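Local coordinates for protein probable glutamine synthetase (Pseudomonas aeruginosa, PDB 4HPP) that is probably an enzyme of the glutamine synthetase family, with an N-terminal domain, a catalytic domain and a site holding magnesium and glutamic acid, at residues A[48-53]-A[417-422]; A[200-205]-A[340-345]; A[389-394]-A[421-426]. All blocks are in the same frame, centred on the assembly; numbering follows the deposited sequence.

Contact 1 (A[48-53]-A[417-422]); sequences LTPQDL and LAMKRH
Thr49, opening a type I beta turn that runs to Asp52, sets its CA 5.8 Å from the CA of Met419 on a passing turn of helix 410-427. The methyl of Thr49 touches both Met419 and His422. CG2 lies anti to the carbonyl carbon, with OG1 between N and C (chi1 57°), a rotation that divides the work of the beta-branched residue: the methyl presses on the helix while the hydroxyl serves the loop. CG2 comes tightly against the carbonyl of Met419, 3.1 Å from its O, and meets the His422 ring obliquely at 3.6 Å from ND1. OG1 donates to Leu53 O at 3.2 Å, in the carbonyl plane on a lone pair; the same oxygen also accepts from Thr49 N, and these two bonds fold the loop back on itself.

In the fold, this is a join between the N-terminal domain of a glutamine synthetase and a late helix of its catalytic domain. The loop also touches a neighbouring subunit: Asp52 OD2 is hydrogen-bonded to Ala147 N and the Asp52 carbonyl O to Tyr181 OH of that chain, where Tyr181 directly follows Glu180, a magnesium ligand of that subunit.

Met419, flexible and unbranched, can follow the uneven surface of Leu48, Thr49 and Pro50. CG, anti to N (chi1 177°), lies 3.6 Å from Leu48 O; the bend at chi2 then sets SD 4.3 Å from Pro50 CD. Pro50, whose ring fixes phi, fits the first inner corner of the turn. Farther along, the His422 ring comes up to the loop's end, CE1 lying 3.7 Å from Leu53 CB, and the His422 side chain also touches Asp55.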
loop_
_atom_site.group_PDB
_atom_site.type_symbol
_atom_site.label_atom_id
_atom_site.label_comp_id
_atom_site.label_asym_id
_atom_site.label_seq_id
_atom_site.Cartn_x
_atom_site.Cartn_y
_atom_site.Cartn_z
ATOM N N LEU A 48 -22.132 -34.201 19.001
ATOM C CA LEU A 48 -22.227 -33.076 18.042
ATOM C C LEU A 48 -22.175 -33.598 16.639
ATOM O O LEU A 48 -21.323 -34.420 16.315
ATOM C CB LEU A 48 -21.162 -31.994 18.206
ATOM C CG LEU A 48 -21.144 -31.044 19.426
ATOM C CD1 LEU A 48 -19.753 -30.480 19.675
ATOM C CD2 LEU A 48 -22.137 -29.908 19.350
ATOM N N THR A 49 -23.123 -33.110 15.841
ATOM C CA THR A 49 -23.254 -33.392 14.419
ATOM C C THR A 49 -22.298 -32.483 13.654
ATOM O O THR A 49 -21.770 -31.545 14.227
ATOM C CB THR A 49 -24.702 -33.121 13.893
ATOM O OG1 THR A 49 -25.065 -31.764 14.161
ATOM C CG2 THR A 49 -25.700 -34.057 14.529
ATOM N N PRO A 50 -22.107 -32.726 12.339
ATOM C CA PRO A 50 -21.264 -31.758 11.640
ATOM C C PRO A 50 -21.715 -30.292 11.762
ATOM O O PRO A 50 -20.895 -29.377 11.685
ATOM C CB PRO A 50 -21.304 -32.257 10.199
ATOM C CG PRO A 50 -21.445 -33.761 10.330
ATOM C CD PRO A 50 -22.299 -33.975 11.560
ATOM N N GLN A 51 -22.998 -30.067 11.997
ATOM C CA GLN A 51 -23.542 -28.713 12.017
ATOM C C GLN A 51 -23.493 -28.127 13.416
ATOM O O GLN A 51 -24.068 -27.077 13.677
ATOM C CB GLN A 51 -24.960 -28.678 11.440
ATOM C CG GLN A 51 -25.033 -29.145 9.997
ATOM C CD GLN A 51 -24.964 -30.669 9.853
ATOM O OE1 GLN A 51 -25.113 -31.428 10.832
ATOM N NE2 GLN A 51 -24.706 -31.126 8.622
ATOM N N ASP A 52 -22.800 -28.834 14.299
ATOM C CA ASP A 52 -22.515 -28.385 15.668
ATOM C C ASP A 52 -23.690 -28.416 16.625
ATOM O O ASP A 52 -23.687 -27.717 17.638
ATOM C CB ASP A 52 -21.772 -27.025 15.682
ATOM C CG ASP A 52 -20.220 -27.190 15.565
ATOM O OD1 ASP A 52 -19.740 -28.364 15.641
ATOM O OD2 ASP A 52 -19.519 -26.160 15.403
ATOM N N LEU A 53 -24.679 -29.254 16.323
ATOM C CA LEU A 53 -25.869 -29.373 17.179
ATOM C C LEU A 53 -25.894 -30.715 17.865
ATOM O O LEU A 53 -25.477 -31.725 17.311
ATOM C CB LEU A 53 -27.187 -29.103 16.405
ATOM C CG LEU A 53 -27.373 -27.586 16.185
ATOM C CD1 LEU A 53 -28.080 -27.225 14.879
ATOM C CD2 LEU A 53 -28.001 -26.892 17.404
ATOM N N LEU A 417 -25.220 -43.627 16.016
ATOM C CA LEU A 417 -26.476 -43.812 15.306
ATOM C C LEU A 417 -27.461 -42.687 15.525
ATOM O O LEU A 417 -28.185 -42.298 14.613
ATOM C CB LEU A 417 -27.135 -45.105 15.762
ATOM C CG LEU A 417 -26.728 -46.421 15.110
ATOM C CD1 LEU A 417 -27.630 -47.488 15.687
ATOM C CD2 LEU A 417 -26.831 -46.379 13.581
ATOM N N ALA A 418 -27.490 -42.157 16.737
ATOM C CA ALA A 418 -28.371 -41.019 17.023
ATOM C C ALA A 418 -27.840 -39.731 16.452
ATOM O O ALA A 418 -28.599 -38.939 15.804
ATOM C CB ALA A 418 -28.581 -40.881 18.499
ATOM N N MET A 419 -26.533 -39.511 16.650
ATOM C CA MET A 419 -25.938 -38.297 16.124
ATOM C C MET A 419 -26.116 -38.167 14.603
ATOM O O MET A 419 -26.221 -37.060 14.092
ATOM C CB MET A 419 -24.476 -38.174 16.507
ATOM C CG MET A 419 -23.857 -36.927 15.890
ATOM S SD MET A 419 -23.077 -37.190 14.293
ATOM C CE MET A 419 -21.558 -38.011 14.868
ATOM N N LYS A 420 -26.142 -39.276 13.873
ATOM C CA LYS A 420 -26.189 -39.182 12.412
ATOM C C LYS A 420 -27.616 -38.970 11.862
ATOM O O LYS A 420 -27.830 -38.185 10.920
ATOM C CB LYS A 420 -25.533 -40.417 11.777
ATOM C CG LYS A 420 -24.012 -40.491 11.822
ATOM C CD LYS A 420 -23.384 -39.425 10.912
ATOM C CE LYS A 420 -21.889 -39.317 11.191
ATOM N NZ LYS A 420 -21.381 -38.209 10.354
ATOM N N ARG A 421 -28.589 -39.665 12.447
ATOM C CA ARG A 421 -30.009 -39.370 12.191
ATOM C C ARG A 421 -30.224 -37.863 12.260
ATOM O O ARG A 421 -30.915 -37.229 11.373
ATOM C CB ARG A 421 -30.884 -40.022 13.289
ATOM C CG ARG A 421 -31.082 -41.525 13.164
ATOM C CD ARG A 421 -31.576 -41.898 11.750
ATOM N NE ARG A 421 -31.416 -43.336 11.515
ATOM C CZ ARG A 421 -31.501 -43.927 10.329
ATOM N NH1 ARG A 421 -31.752 -43.214 9.249
ATOM N NH2 ARG A 421 -31.336 -45.242 10.234
ATOM N N HIS A 422 -29.618 -37.317 13.330
ATOM C CA HIS A 422 -29.716 -35.931 13.642
ATOM C C HIS A 422 -29.008 -35.106 12.610
ATOM O O HIS A 422 -29.520 -34.049 12.163
ATOM C CB HIS A 422 -29.237 -35.660 15.046
ATOM C CG HIS A 422 -29.387 -34.215 15.449
ATOM N ND1 HIS A 422 -28.709 -33.670 16.478
ATOM C CD2 HIS A 422 -30.158 -33.185 14.887
ATOM C CE1 HIS A 422 -29.035 -32.358 16.571
ATOM N NE2 HIS A 422 -29.928 -32.075 15.595
#

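Contact 2 (A[200-205]-A[340-345]); sequences DRAVNV and TCPHLA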
loop_
_atom_site.group_PDB
_atom_site.type_symbol
_atom_site.label_atom_id
_atom_site.label_comp_id
_atom_site.label_asym_id
_atom_site.label_seq_id
_atom_site.Cartn_x
_atom_site.Cartn_y
_atom_site.Cartn_z
ATOM N N ASP A 200 -3.603 -41.896 13.484
ATOM C CA ASP A 200 -3.044 -40.597 13.931
ATOM C C ASP A 200 -2.457 -39.838 12.745
ATOM O O ASP A 200 -2.688 -38.607 12.585
ATOM C CB ASP A 200 -1.993 -40.768 15.017
ATOM C CG ASP A 200 -2.562 -41.369 16.301
ATOM O OD1 ASP A 200 -1.760 -41.625 17.224
ATOM O OD2 ASP A 200 -3.799 -41.598 16.387
ATOM N N ARG A 201 -1.752 -40.583 11.888
ATOM C CA ARG A 201 -1.165 -39.978 10.668
ATOM C C ARG A 201 -2.275 -39.356 9.787
ATOM O O ARG A 201 -2.166 -38.195 9.354
ATOM C CB ARG A 201 -0.307 -40.991 9.926
ATOM C CG ARG A 201 0.528 -40.480 8.777
ATOM C CD ARG A 201 1.665 -41.469 8.530
ATOM N NE ARG A 201 2.666 -41.370 9.614
ATOM C CZ ARG A 201 3.867 -41.963 9.679
ATOM N NH1 ARG A 201 4.321 -42.748 8.732
ATOM N NH2 ARG A 201 4.621 -41.736 10.730
ATOM N N ALA A 202 -3.367 -40.086 9.603
ATOM C CA ALA A 202 -4.424 -39.567 8.772
ATOM C C ALA A 202 -4.856 -38.232 9.388
ATOM O O ALA A 202 -4.909 -37.229 8.702
ATOM C CB ALA A 202 -5.552 -40.551 8.699
ATOM N N VAL A 203 -5.034 -38.174 10.708
ATOM C CA VAL A 203 -5.473 -36.904 11.345
ATOM C C VAL A 203 -4.396 -35.808 11.166
ATOM O O VAL A 203 -4.701 -34.695 10.695
ATOM C CB VAL A 203 -5.824 -37.075 12.851
ATOM C CG1 VAL A 203 -5.977 -35.713 13.550
ATOM C CG2 VAL A 203 -7.058 -37.940 13.025
ATOM N N ASN A 204 -3.152 -36.137 11.524
ATOM C CA ASN A 204 -2.022 -35.245 11.330
ATOM C C ASN A 204 -1.903 -34.701 9.917
ATOM O O ASN A 204 -1.713 -33.487 9.723
ATOM C CB ASN A 204 -0.722 -35.970 11.609
ATOM C CG ASN A 204 -0.557 -36.358 13.046
ATOM O OD1 ASN A 204 -1.139 -35.779 13.941
ATOM N ND2 ASN A 204 0.262 -37.351 13.269
ATOM N N VAL A 205 -1.995 -35.574 8.922
ATOM C CA VAL A 205 -1.987 -35.077 7.521
ATOM C C VAL A 205 -3.089 -34.023 7.257
ATOM O O VAL A 205 -2.850 -33.052 6.521
ATOM C CB VAL A 205 -2.067 -36.202 6.460
ATOM C CG1 VAL A 205 -2.379 -35.635 5.105
ATOM C CG2 VAL A 205 -0.770 -37.010 6.410
ATOM N N THR A 340 -14.753 -38.715 7.503
ATOM C CA THR A 340 -14.598 -39.746 8.565
ATOM C C THR A 340 -13.754 -39.360 9.758
ATOM O O THR A 340 -13.078 -38.356 9.742
ATOM C CB THR A 340 -13.907 -41.007 8.045
ATOM O OG1 THR A 340 -12.621 -40.646 7.516
ATOM C CG2 THR A 340 -14.794 -41.638 7.006
ATOM N N CYS A 341 -13.837 -40.178 10.803
ATOM C CA CYS A 341 -12.879 -40.178 11.896
ATOM C C CYS A 341 -11.797 -41.276 11.646
ATOM O O CYS A 341 -12.029 -42.447 11.866
ATOM C CB CYS A 341 -13.609 -40.318 13.244
ATOM S SG CYS A 341 -12.524 -40.906 14.574
ATOM N N PRO A 342 -10.605 -40.906 11.159
ATOM C CA PRO A 342 -9.592 -41.958 10.795
ATOM C C PRO A 342 -9.590 -43.251 11.654
ATOM O O PRO A 342 -9.586 -44.363 11.110
ATOM C CB PRO A 342 -8.266 -41.212 10.929
ATOM C CG PRO A 342 -8.609 -39.785 10.637
ATOM C CD PRO A 342 -10.102 -39.546 10.856
ATOM N N HIS A 343 -9.604 -43.110 12.972
ATOM C CA HIS A 343 -9.695 -44.232 13.940
ATOM C C HIS A 343 -10.925 -45.021 13.898
ATOM O O HIS A 343 -10.849 -46.230 14.024
ATOM C CB HIS A 343 -9.625 -43.684 15.311
ATOM C CG HIS A 343 -8.484 -42.742 15.489
ATOM N ND1 HIS A 343 -8.623 -41.421 15.347
ATOM C CD2 HIS A 343 -7.142 -42.978 15.781
ATOM C CE1 HIS A 343 -7.412 -40.826 15.537
ATOM N NE2 HIS A 343 -6.519 -41.785 15.813
ATOM N N LEU A 344 -12.088 -44.361 13.762
ATOM C CA LEU A 344 -13.338 -45.097 13.669
ATOM C C LEU A 344 -13.426 -45.832 12.331
ATOM O O LEU A 344 -13.762 -47.012 12.259
ATOM C CB LEU A 344 -14.540 -44.179 13.931
ATOM C CG LEU A 344 -15.928 -44.817 13.764
ATOM C CD1 LEU A 344 -16.098 -45.872 14.846
ATOM C CD2 LEU A 344 -17.051 -43.797 13.794
ATOM N N ALA A 345 -13.050 -45.141 11.268
ATOM C CA ALA A 345 -13.081 -45.723 9.950
ATOM C C ALA A 345 -12.160 -46.917 9.864
ATOM O O ALA A 345 -12.616 -47.974 9.442
ATOM C CB ALA A 345 -12.748 -44.684 8.901
#
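The edge of the His343 imidazole meets the carboxylate of Asp200: Asp200 OD2 lies in the ring plane, while CG2 of Val203 approaches the same ring obliquely, 3.8 Å from CE1. The two flat groups are turned 62° against each other. NE2 donates to OD2 over 2.8 Å, and at 173° the bond is almost straight; it reaches the oxygen nearly along its C-O bond. His343 carries its ring anti to its own carbonyl carbon (chi1 -49°), a rotation that sends it across to helix 196-216, where Asp200 leans out to receive it.

Beside this polar pair the helices touch through small apolar groups. Pro342, in the first turn of helix 342-358, presents its ring to two neighbours: CB rests 3.6 Å from Ala202 CB, and CG meets Val203 CG2 more closely, at 3.4 Å. Alanine suits this place because its short side chain lets the backbones come near, with Ala202 CA and Pro342 CA 6.0 Å apart. Just before Pro342, Cys341 is the N-cap, its SG accepting from Leu344 N at 3.6 Å; proline fits beside it because the first residues of a helix have no carbonyl four places earlier in the helix to receive an N-H, so its missing N-H costs nothing.

Both helices belong to the catalytic domain, and helix 108-121 packs on His343 through Arg109 and Leu112. Arg109 forms a salt bridge with Asp200 OD1, so that each carboxylate oxygen has its own partner. That pairing would favour a charged Asp200, and the charged carboxylate in turn probably stabilises the proton on NE2, fixing the rotation of the buried imidazole.

Contact 3 (A[389-394]-A[421-426]); sequences ATLGDA and RHELAL
Leu391 and Leu424 carry the apolar part of this contact, their side chains meeting at a slant. CD2 of Leu424 lies 4.1 Å from Leu391 CG and 3.7 Å from the backbone N of Gly392, resting on the first turn of helix 391-399. For Leu424, CG sits between N and the carbonyl carbon (chi1 68°), an uncommon choice for leucine in a helix, and this turns its methyl onto the glycine. Gly392 presents bare backbone here, and both Leu424 and Arg421 come up against it. Leu391 also touches Tyr288 of helix 288-291, and its CD2 passes Glu423 OE1 at 4.1 Å, roughly at right angles to that side chain.

This is a helix-to-helix contact within the C-terminal part of the catalytic domain, where helix 391-399 begins beside the last turns of helix 410-427. The start is secured by Thr390, the N-cap, whose OG1 accepts from Asp393 N at 3.2 Å and 169°. Threonine suits a cap because its hydroxyl, next to the backbone, can take the place of a missing carbonyl.

The charged groups flank the apolar pair. Arg421 bends at chi2 and lays its guanidinium obliquely by Gly392, NH1 standing 3.9 Å from CA; its firmer hold is farther along helix 391-399, where NH2 forms a salt bridge with Asp396 and a hydrogen bond with Gln399. Glu423 is the more enclosed: OE2 makes a salt bridge with Lys420, one turn back, and OE1 accepts from Ala285 N, so the extended side chain is held at both carboxylate oxygens.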
loop_
_atom_site.group_PDB
_atom_site.type_symbol
_atom_site.label_atom_id
_atom_site.label_comp_id
_atom_site.label_asym_id
_atom_site.label_seq_id
_atom_site.Cartn_x
_atom_site.Cartn_y
_atom_site.Cartn_z
ATOM N N ALA A 389 -27.015 -45.697 -0.927
ATOM C CA ALA A 389 -27.043 -44.541 -1.804
ATOM C C ALA A 389 -27.272 -43.220 -1.074
ATOM O O ALA A 389 -27.174 -42.174 -1.678
ATOM C CB ALA A 389 -28.105 -44.731 -2.884
ATOM N N THR A 390 -27.610 -43.260 0.211
ATOM C CA THR A 390 -27.733 -42.051 1.039
ATOM C C THR A 390 -27.182 -42.454 2.390
ATOM O O THR A 390 -27.055 -43.641 2.696
ATOM C CB THR A 390 -29.209 -41.598 1.269
ATOM O OG1 THR A 390 -29.936 -42.655 1.893
ATOM C CG2 THR A 390 -29.921 -41.190 -0.044
ATOM N N LEU A 391 -26.901 -41.479 3.232
ATOM C CA LEU A 391 -26.571 -41.789 4.620
ATOM C C LEU A 391 -27.627 -42.656 5.332
ATOM O O LEU A 391 -27.262 -43.588 6.125
ATOM C CB LEU A 391 -26.375 -40.490 5.378
ATOM C CG LEU A 391 -25.744 -40.686 6.727
ATOM C CD1 LEU A 391 -24.553 -41.652 6.643
ATOM C CD2 LEU A 391 -25.414 -39.287 7.229
ATOM N N GLY A 392 -28.919 -42.347 5.055
ATOM C CA GLY A 392 -30.079 -43.059 5.680
ATOM C C GLY A 392 -30.013 -44.556 5.438
ATOM O O GLY A 392 -29.975 -45.394 6.378
ATOM N N ASP A 393 -29.965 -44.883 4.154
ATOM C CA ASP A 393 -29.734 -46.261 3.726
ATOM C C ASP A 393 -28.484 -46.831 4.356
ATOM O O ASP A 393 -28.484 -48.021 4.716
ATOM C CB ASP A 393 -29.747 -46.386 2.187
ATOM C CG ASP A 393 -31.021 -45.751 1.561
ATOM O OD1 ASP A 393 -31.945 -45.394 2.348
ATOM O OD2 ASP A 393 -31.107 -45.592 0.307
ATOM N N ALA A 394 -27.447 -45.994 4.554
ATOM C CA ALA A 394 -26.186 -46.552 5.057
ATOM C C ALA A 394 -26.371 -46.861 6.493
ATOM O O ALA A 394 -25.896 -47.888 6.935
ATOM C CB ALA A 394 -24.981 -45.665 4.829
ATOM N N ARG A 421 -28.589 -39.665 12.447
ATOM C CA ARG A 421 -30.009 -39.370 12.191
ATOM C C ARG A 421 -30.224 -37.863 12.260
ATOM O O ARG A 421 -30.915 -37.229 11.373
ATOM C CB ARG A 421 -30.884 -40.022 13.289
ATOM C CG ARG A 421 -31.082 -41.525 13.164
ATOM C CD ARG A 421 -31.576 -41.898 11.750
ATOM N NE ARG A 421 -31.416 -43.336 11.515
ATOM C CZ ARG A 421 -31.501 -43.927 10.329
ATOM N NH1 ARG A 421 -31.752 -43.214 9.249
ATOM N NH2 ARG A 421 -31.336 -45.242 10.234
ATOM N N HIS A 422 -29.618 -37.317 13.330
ATOM C CA HIS A 422 -29.716 -35.931 13.642
ATOM C C HIS A 422 -29.008 -35.106 12.610
ATOM O O HIS A 422 -29.520 -34.049 12.163
ATOM C CB HIS A 422 -29.237 -35.660 15.046
ATOM C CG HIS A 422 -29.387 -34.215 15.449
ATOM N ND1 HIS A 422 -28.709 -33.670 16.478
ATOM C CD2 HIS A 422 -30.158 -33.185 14.887
ATOM C CE1 HIS A 422 -29.035 -32.358 16.571
ATOM N NE2 HIS A 422 -29.928 -32.075 15.595
ATOM N N GLU A 423 -27.847 -35.585 12.180
ATOM C CA GLU A 423 -27.177 -34.925 11.092
ATOM C C GLU A 423 -28.108 -34.936 9.876
ATOM O O GLU A 423 -28.316 -33.902 9.250
ATOM C CB GLU A 423 -25.834 -35.584 10.777
ATOM C CG GLU A 423 -25.169 -34.948 9.574
ATOM C CD GLU A 423 -23.951 -35.698 9.080
ATOM O OE1 GLU A 423 -23.690 -35.622 7.862
ATOM O OE2 GLU A 423 -23.249 -36.332 9.894
ATOM N N LEU A 424 -28.695 -36.082 9.541
ATOM C CA LEU A 424 -29.553 -36.093 8.345
ATOM C C LEU A 424 -30.873 -35.347 8.535
ATOM O O LEU A 424 -31.332 -34.675 7.608
ATOM C CB LEU A 424 -29.680 -37.473 7.681
ATOM C CG LEU A 424 -30.377 -38.688 8.255
ATOM C CD1 LEU A 424 -31.827 -38.772 7.762
ATOM C CD2 LEU A 424 -29.604 -39.926 7.819
ATOM N N ALA A 425 -31.447 -35.388 9.739
ATOM C CA ALA A 425 -32.532 -34.422 10.045
ATOM C C ALA A 425 -32.056 -33.033 9.644
ATOM O O ALA A 425 -32.728 -32.357 8.860
ATOM C CB ALA A 425 -32.982 -34.422 11.515
ATOM N N LEU A 426 -30.889 -32.600 10.125
ATOM C CA LEU A 426 -30.564 -31.197 9.921
ATOM C C LEU A 426 -30.430 -30.820 8.454
ATOM O O LEU A 426 -30.466 -29.633 8.116
ATOM C CB LEU A 426 -29.350 -30.765 10.726
ATOM C CG LEU A 426 -29.552 -30.720 12.244
ATOM C CD1 LEU A 426 -28.192 -30.836 12.950
ATOM C CD2 LEU A 426 -30.331 -29.454 12.643
#

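Overall arrangement
Helix 410-427 ties contacts 1 and 3 together: the first takes residues 417-422 of it, the other 421-426, so Arg421 and His422 belong to both. Their centres are about 10 Å apart, and they touch where Pro50 and Thr49 meet Glu423. Contact 2 stands apart, its centre about 19 Å from that of contact 1 and 22 Å from that of contact 3, close to the middle of the chain. Along the sequence contact 2 falls within the span bridged by contact 1, and contact 3 opens after contact 2 has closed. Thus contacts 2 and 3 join helices inside the catalytic domain, whereas contact 1 fastens a loop of the N-terminal domain onto it.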